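Local coordinates for protein mannitol dehydrogenase (Pseudomonas fluorescens, PDB 1LJ8) that binds NAD and probably uses it to oxidise mannitol to fructose, as a long-chain mannitol 2-dehydrogenase, at residues G297-N300 against G301-A305; A329-R332 against A333-L337; Y354-T357 against L358-R361. One frame throughout, in Å; residues are numbered along the deposited sequence.

Contact 1. Residues G297-N300 against G301-A305; sequences GLLN and GSHLA
The carbonyls of Leu298, Leu299 and Asn300 accept from the amides of Ser302, His303 and Leu304 along helix 289-313, and the bond from Leu304 N to Asn300 O is the straightest of the three, with 167° at the hydrogen. One step earlier the backbone is less regular: a wider pi-type turn runs through 297-300, and Gly297 O meets Gly301 through a CA-H...O contact, CA to O 3.4 Å. A side chain on Gly301 would run into this oxygen; the glycine lets the two turns close up.

Leu298 O is gripped twice by Ser302. The backbone N comes from above the carbonyl plane, while OG, 2.8 Å from Leu298 O, lies nearly along the C=O axis. A chi1 of -73° sets OG beside its own backbone N, from where it can reach back one turn. The buried hydroxyl thus finds an acceptor within its own helix, although its side chain rests on Met331 and Met335 of helix 325-339.

This helix belongs to the C-terminal domain, and on another side it comes up to the cofactor: the side chain of Asn300 lies about 6 Å from the bound NAD and touches Asn191, an NAD-binding residue. Asn300 OD1 takes a hydrogen bond from Lys295, whereas ND2 donates to a water at 2.9 Å. That same water sits in the plane of the His303 ring, 2.8 Å from ND1, and so joins amide and imidazole.

Leu299 lies alongside His303, both side chains leaving the helix in one direction. The leucine places CD2 over a face of the imidazole in a CH-pi contact, 4.2 Å from the ring centroid. Phe362 stacks on the histidine as well, and Arg373 and Val374 of helix 371-375 touch its side chain.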
# COMPACT_ATOMS: atom_id res chain seq x y z
N GLY A 297 -11.85 -3.30 -2.95
CA GLY A 297 -13.19 -2.71 -2.81
C GLY A 297 -13.76 -2.75 -1.41
O GLY A 297 -14.37 -1.78 -0.91
N LEU A 298 -13.58 -3.88 -0.76
CA LEU A 298 -14.11 -4.11 0.57
C LEU A 298 -13.18 -3.70 1.70
O LEU A 298 -13.62 -2.99 2.61
CB LEU A 298 -14.49 -5.61 0.74
CG LEU A 298 -15.64 -6.08 -0.17
CD1 LEU A 298 -15.80 -7.65 0.00
CD2 LEU A 298 -16.96 -5.34 0.23
N LEU A 299 -11.93 -4.13 1.68
CA LEU A 299 -11.05 -3.79 2.81
C LEU A 299 -10.58 -2.35 2.69
O LEU A 299 -10.85 -1.52 3.57
CB LEU A 299 -9.85 -4.75 2.88
CG LEU A 299 -9.02 -4.71 4.18
CD1 LEU A 299 -8.16 -6.00 4.25
CD2 LEU A 299 -8.09 -3.44 4.17
N ASN A 300 -9.92 -2.01 1.58
CA ASN A 300 -9.44 -0.63 1.48
C ASN A 300 -10.56 0.38 1.35
O ASN A 300 -10.47 1.48 1.87
CB ASN A 300 -8.43 -0.53 0.33
CG ASN A 300 -7.23 -1.45 0.56
OD1 ASN A 300 -7.15 -2.56 0.01
ND2 ASN A 300 -6.30 -1.01 1.40
N GLY A 301 -11.63 0.01 0.63
CA GLY A 301 -12.76 0.90 0.53
C GLY A 301 -13.32 1.16 1.92
O GLY A 301 -13.66 2.30 2.23
N SER A 302 -13.46 0.13 2.77
CA SER A 302 -14.00 0.34 4.12
C SER A 302 -13.05 1.19 4.95
O SER A 302 -13.49 2.04 5.75
CB SER A 302 -14.25 -1.01 4.82
OG SER A 302 -15.39 -1.62 4.22
N HIS A 303 -11.74 0.96 4.76
CA HIS A 303 -10.74 1.75 5.53
C HIS A 303 -10.99 3.23 5.24
O HIS A 303 -11.04 4.03 6.17
CB HIS A 303 -9.31 1.40 5.10
CG HIS A 303 -8.54 0.56 6.08
ND1 HIS A 303 -7.30 0.03 5.77
CD2 HIS A 303 -8.82 0.16 7.35
CE1 HIS A 303 -6.85 -0.65 6.80
NE2 HIS A 303 -7.75 -0.59 7.77
N LEU A 304 -11.10 3.61 3.96
CA LEU A 304 -11.34 5.04 3.67
C LEU A 304 -12.65 5.54 4.22
O LEU A 304 -12.76 6.67 4.72
CB LEU A 304 -11.28 5.38 2.18
CG LEU A 304 -9.96 5.37 1.44
CD1 LEU A 304 -10.09 6.28 0.19
CD2 LEU A 304 -8.84 5.97 2.32
N ALA A 305 -13.68 4.69 4.15
CA ALA A 305 -14.98 5.11 4.68
C ALA A 305 -14.93 5.35 6.19
O ALA A 305 -15.63 6.21 6.72
CB ALA A 305 -16.06 4.03 4.35
O HOH W 1 -6.05 0.99 3.51

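Contact 2. Residues A329-R332 against A333-L337; sequences AYMR and AYMDL
Asp336 OD1 is held by two groups, a salt bridge from Lys355 NZ and a water that donates at 3.1 Å, and through this water the aspartate reaches back one helical turn to Arg332. The arginine's link is weak: its NH1 gives a long bond of 3.4 Å to the same water, which lies at the guanidinium edge, in its plane. Arg332 NH1 and Asp336 OD2 themselves stay 6.0 Å apart, too far for a direct salt bridge. NH2 of the arginine turns instead to Gln356 OE1.

Closer to the axis, Asp336 N makes the shortest backbone bond here, 2.7 Å to Arg332 O. With chi1 at -64° the carboxylate folds back over that same carbonyl, and OD2 comes within 3.2 Å of Arg332 O, two acceptors side by side with no bond between them. With an alanine here, Lys355 would probably be left without this counter-charge and the water without this acceptor, so the tie to helix 351-362 would weaken.

Round the helix, Met331 and Met335, both selenomethionine, cross obliquely. Met331 is extended to its end and lays CE 3.9 Å from Met335 SE. Met335 bends at its last torsion (chi3 -60°), which brings its CE to 3.9 Å from Met331 CG. Ser302 of helix 289-313 touches both side chains.

Tyr330 sends its hydroxyl to Arg402 O and packs on Leu405 and Val406 of helix 401-413 and on Ala305 and Leu309 of helix 289-313. Helix 325-339 is therefore an amphipathic member of the helical C-terminal domain: selenomethionines and tyrosine settle among neighbouring helices, while Arg332 and Asp336 run along a more polar border.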
# COMPACT_ATOMS: atom_id res chain seq x y z
N ALA A 329 -21.91 -0.22 11.73
CA ALA A 329 -23.13 -0.32 10.90
C ALA A 329 -22.93 0.37 9.54
O ALA A 329 -23.38 -0.13 8.48
CB ALA A 329 -24.32 0.29 11.64
N TYR A 330 -22.28 1.52 9.57
CA TYR A 330 -21.99 2.23 8.31
C TYR A 330 -21.08 1.40 7.39
O TYR A 330 -21.36 1.27 6.18
CB TYR A 330 -21.34 3.58 8.65
CG TYR A 330 -20.83 4.38 7.45
CD1 TYR A 330 -21.69 4.81 6.44
CD2 TYR A 330 -19.48 4.71 7.37
CE1 TYR A 330 -21.20 5.57 5.37
CE2 TYR A 330 -18.98 5.46 6.31
CZ TYR A 330 -19.84 5.89 5.32
OH TYR A 330 -19.36 6.67 4.27
N MSE A 331 -19.99 0.84 7.93
CA MSE A 331 -19.09 -0.03 7.11
C MSE A 331 -19.86 -1.23 6.53
O MSE A 331 -19.70 -1.57 5.34
CB MSE A 331 -17.94 -0.57 7.98
CG MSE A 331 -17.13 -1.74 7.34
SE MSE A 331 -15.65 -2.14 8.61
CE MSE A 331 -14.94 -3.72 7.70
N ARG A 332 -20.69 -1.87 7.35
CA ARG A 332 -21.45 -3.01 6.84
C ARG A 332 -22.40 -2.60 5.73
O ARG A 332 -22.55 -3.31 4.72
CB ARG A 332 -22.23 -3.70 7.97
CG ARG A 332 -21.40 -4.45 8.96
CD ARG A 332 -22.32 -5.32 9.82
NE ARG A 332 -21.64 -5.94 10.96
CZ ARG A 332 -20.92 -7.06 10.92
NH1 ARG A 332 -20.75 -7.72 9.78
NH2 ARG A 332 -20.39 -7.54 12.04
N ALA A 333 -23.04 -1.44 5.89
CA ALA A 333 -23.98 -0.98 4.85
C ALA A 333 -23.20 -0.67 3.56
O ALA A 333 -23.62 -1.00 2.46
CB ALA A 333 -24.73 0.26 5.32
N TYR A 334 -22.06 0.02 3.69
CA TYR A 334 -21.25 0.33 2.53
C TYR A 334 -20.80 -0.97 1.83
O TYR A 334 -20.94 -1.10 0.58
CB TYR A 334 -20.02 1.17 2.95
CG TYR A 334 -19.09 1.49 1.81
CD1 TYR A 334 -19.41 2.46 0.87
CD2 TYR A 334 -17.86 0.82 1.68
CE1 TYR A 334 -18.56 2.76 -0.17
CE2 TYR A 334 -16.97 1.15 0.63
CZ TYR A 334 -17.35 2.12 -0.29
OH TYR A 334 -16.55 2.49 -1.36
N MSE A 335 -20.28 -1.93 2.60
CA MSE A 335 -19.81 -3.21 2.02
C MSE A 335 -20.98 -4.02 1.40
O MSE A 335 -20.88 -4.52 0.27
CB MSE A 335 -19.16 -4.11 3.09
CG MSE A 335 -17.83 -3.59 3.56
SE MSE A 335 -16.86 -4.96 4.55
CE MSE A 335 -18.11 -5.29 5.99
N ASP A 336 -22.07 -4.14 2.15
CA ASP A 336 -23.19 -4.95 1.67
C ASP A 336 -24.02 -4.36 0.55
O ASP A 336 -24.38 -5.08 -0.39
CB ASP A 336 -24.17 -5.29 2.81
CG ASP A 336 -23.56 -6.14 3.90
OD1 ASP A 336 -22.56 -6.85 3.66
OD2 ASP A 336 -24.09 -6.12 5.02
N LEU A 337 -24.31 -3.07 0.63
CA LEU A 337 -25.20 -2.46 -0.36
C LEU A 337 -24.52 -1.76 -1.53
O LEU A 337 -25.07 -1.71 -2.63
CB LEU A 337 -26.11 -1.46 0.31
CG LEU A 337 -26.87 -1.98 1.54
CD1 LEU A 337 -27.55 -0.82 2.24
CD2 LEU A 337 -27.90 -3.04 1.08
O HOH W 2 -21.30 -7.53 6.38

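Contact 3. Residues Y354-T357 against L358-R361; sequences YKQT and LVDR
Two turns of helix 351-362, which packs against both helix 289-313 and helix 325-339, bring Tyr354 onto Leu358 and Gln356 onto Asp360, each pair four residues apart. Leu358 lies over one face of the tyrosine ring, the two side chains crossing at a slant, with CD1 3.6 Å from Tyr354 CE2 and CD2 near the phenol end.

Tyr354 O accepts twice: from Leu358 N at 3.1 Å, in the carbonyl plane, and from Thr357 OG1 at 2.6 Å. The threonine hydroxyl can reach it because chi1 of 64° puts OG1 between backbone N and carbonyl carbon, the crowded position. OG1 also accepts from a water, 2.9 Å away, that in turn takes a bond from Arg361 NH1.

Gln356, bent at chi2, crosses Asp360 at about a right angle. Its NE2 donates to Asp360 OD1 at 3.0 Å; the oxygen lies in the amide plane but is met from above the carboxylate plane.

Arg361 NH2 forms salt bridges with Glu259 and Asp230, and its side chain lies about 7 Å from the bound NAD. Such side-chain pairing at four-residue spacing is typical of an alpha-helix, here one near the cofactor site.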
# COMPACT_ATOMS: atom_id res chain seq x y z
N TYR A 354 -16.18 -13.50 4.31
CA TYR A 354 -15.01 -12.61 4.11
C TYR A 354 -15.26 -11.23 4.73
O TYR A 354 -14.41 -10.69 5.44
CB TYR A 354 -14.72 -12.48 2.62
CG TYR A 354 -13.55 -11.54 2.32
CD1 TYR A 354 -12.23 -11.94 2.54
CD2 TYR A 354 -13.79 -10.26 1.84
CE1 TYR A 354 -11.16 -11.07 2.27
CE2 TYR A 354 -12.73 -9.36 1.58
CZ TYR A 354 -11.43 -9.78 1.79
OH TYR A 354 -10.41 -8.89 1.50
N LYS A 355 -16.44 -10.64 4.48
CA LYS A 355 -16.75 -9.33 5.05
C LYS A 355 -16.74 -9.39 6.58
O LYS A 355 -16.29 -8.46 7.25
CB LYS A 355 -18.10 -8.79 4.52
CG LYS A 355 -18.04 -8.41 3.04
CD LYS A 355 -19.41 -7.92 2.54
CE LYS A 355 -20.39 -9.10 2.26
NZ LYS A 355 -21.68 -8.54 1.81
N GLN A 356 -17.22 -10.49 7.17
CA GLN A 356 -17.13 -10.60 8.61
C GLN A 356 -15.66 -10.65 9.08
O GLN A 356 -15.32 -10.04 10.09
CB GLN A 356 -17.90 -11.84 9.15
CG GLN A 356 -17.87 -11.94 10.70
CD GLN A 356 -18.46 -10.74 11.43
OE1 GLN A 356 -19.55 -10.29 11.10
NE2 GLN A 356 -17.74 -10.20 12.42
N THR A 357 -14.79 -11.34 8.34
CA THR A 357 -13.39 -11.36 8.79
C THR A 357 -12.78 -9.94 8.72
O THR A 357 -11.89 -9.63 9.50
CB THR A 357 -12.53 -12.36 7.99
OG1 THR A 357 -12.45 -11.97 6.62
CG2 THR A 357 -13.12 -13.79 8.10
N LEU A 358 -13.28 -9.07 7.82
CA LEU A 358 -12.72 -7.70 7.78
C LEU A 358 -13.13 -6.98 9.05
O LEU A 358 -12.33 -6.26 9.67
CB LEU A 358 -13.21 -6.94 6.52
CG LEU A 358 -12.76 -7.59 5.21
CD1 LEU A 358 -13.28 -6.74 4.06
CD2 LEU A 358 -11.24 -7.74 5.12
N VAL A 359 -14.38 -7.17 9.46
CA VAL A 359 -14.82 -6.54 10.69
C VAL A 359 -13.95 -7.06 11.84
O VAL A 359 -13.48 -6.28 12.67
CB VAL A 359 -16.32 -6.81 10.97
CG1 VAL A 359 -16.71 -6.31 12.36
CG2 VAL A 359 -17.13 -6.12 9.90
N ASP A 360 -13.72 -8.38 11.87
CA ASP A 360 -12.91 -8.98 12.95
C ASP A 360 -11.48 -8.42 12.96
O ASP A 360 -10.93 -8.06 14.01
CB ASP A 360 -12.77 -10.50 12.78
CG ASP A 360 -14.12 -11.27 12.90
OD1 ASP A 360 -15.06 -10.75 13.54
OD2 ASP A 360 -14.20 -12.39 12.35
N ARG A 361 -10.86 -8.37 11.78
CA ARG A 361 -9.48 -7.85 11.69
C ARG A 361 -9.37 -6.36 12.04
O ARG A 361 -8.43 -5.93 12.74
CB ARG A 361 -8.90 -8.14 10.30
CG ARG A 361 -8.62 -9.63 10.10
CD ARG A 361 -8.38 -9.95 8.60
NE ARG A 361 -7.27 -9.11 8.09
CZ ARG A 361 -7.08 -8.83 6.79
NH1 ARG A 361 -7.90 -9.34 5.86
NH2 ARG A 361 -6.06 -8.05 6.42
O HOH W 3 -9.67 -11.78 5.81

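How the contacts relate
The three contacts sit on three mutually packed helices of the C-terminal domain, with centres 10 to 12 Å apart. Contact 1 touches both others: Ser302 OG lies 3.2 Å from Met335 CG of contact 2, and Leu299 CD1 is 3.6 Å from Leu358 CD2 of contact 3. Contacts 2 and 3 join through the salt bridge from Lys355 NZ to Asp336 OD1 at 2.7 Å, a probable hydrogen bond from Arg332 NH2 to Gln356 OE1, and Met331 resting on Leu358. Contacts 1 and 3 come near the cofactor, about 6 and 7 Å from NAD by the side chains of Asn300 and Arg361; contact 2 lies away from it.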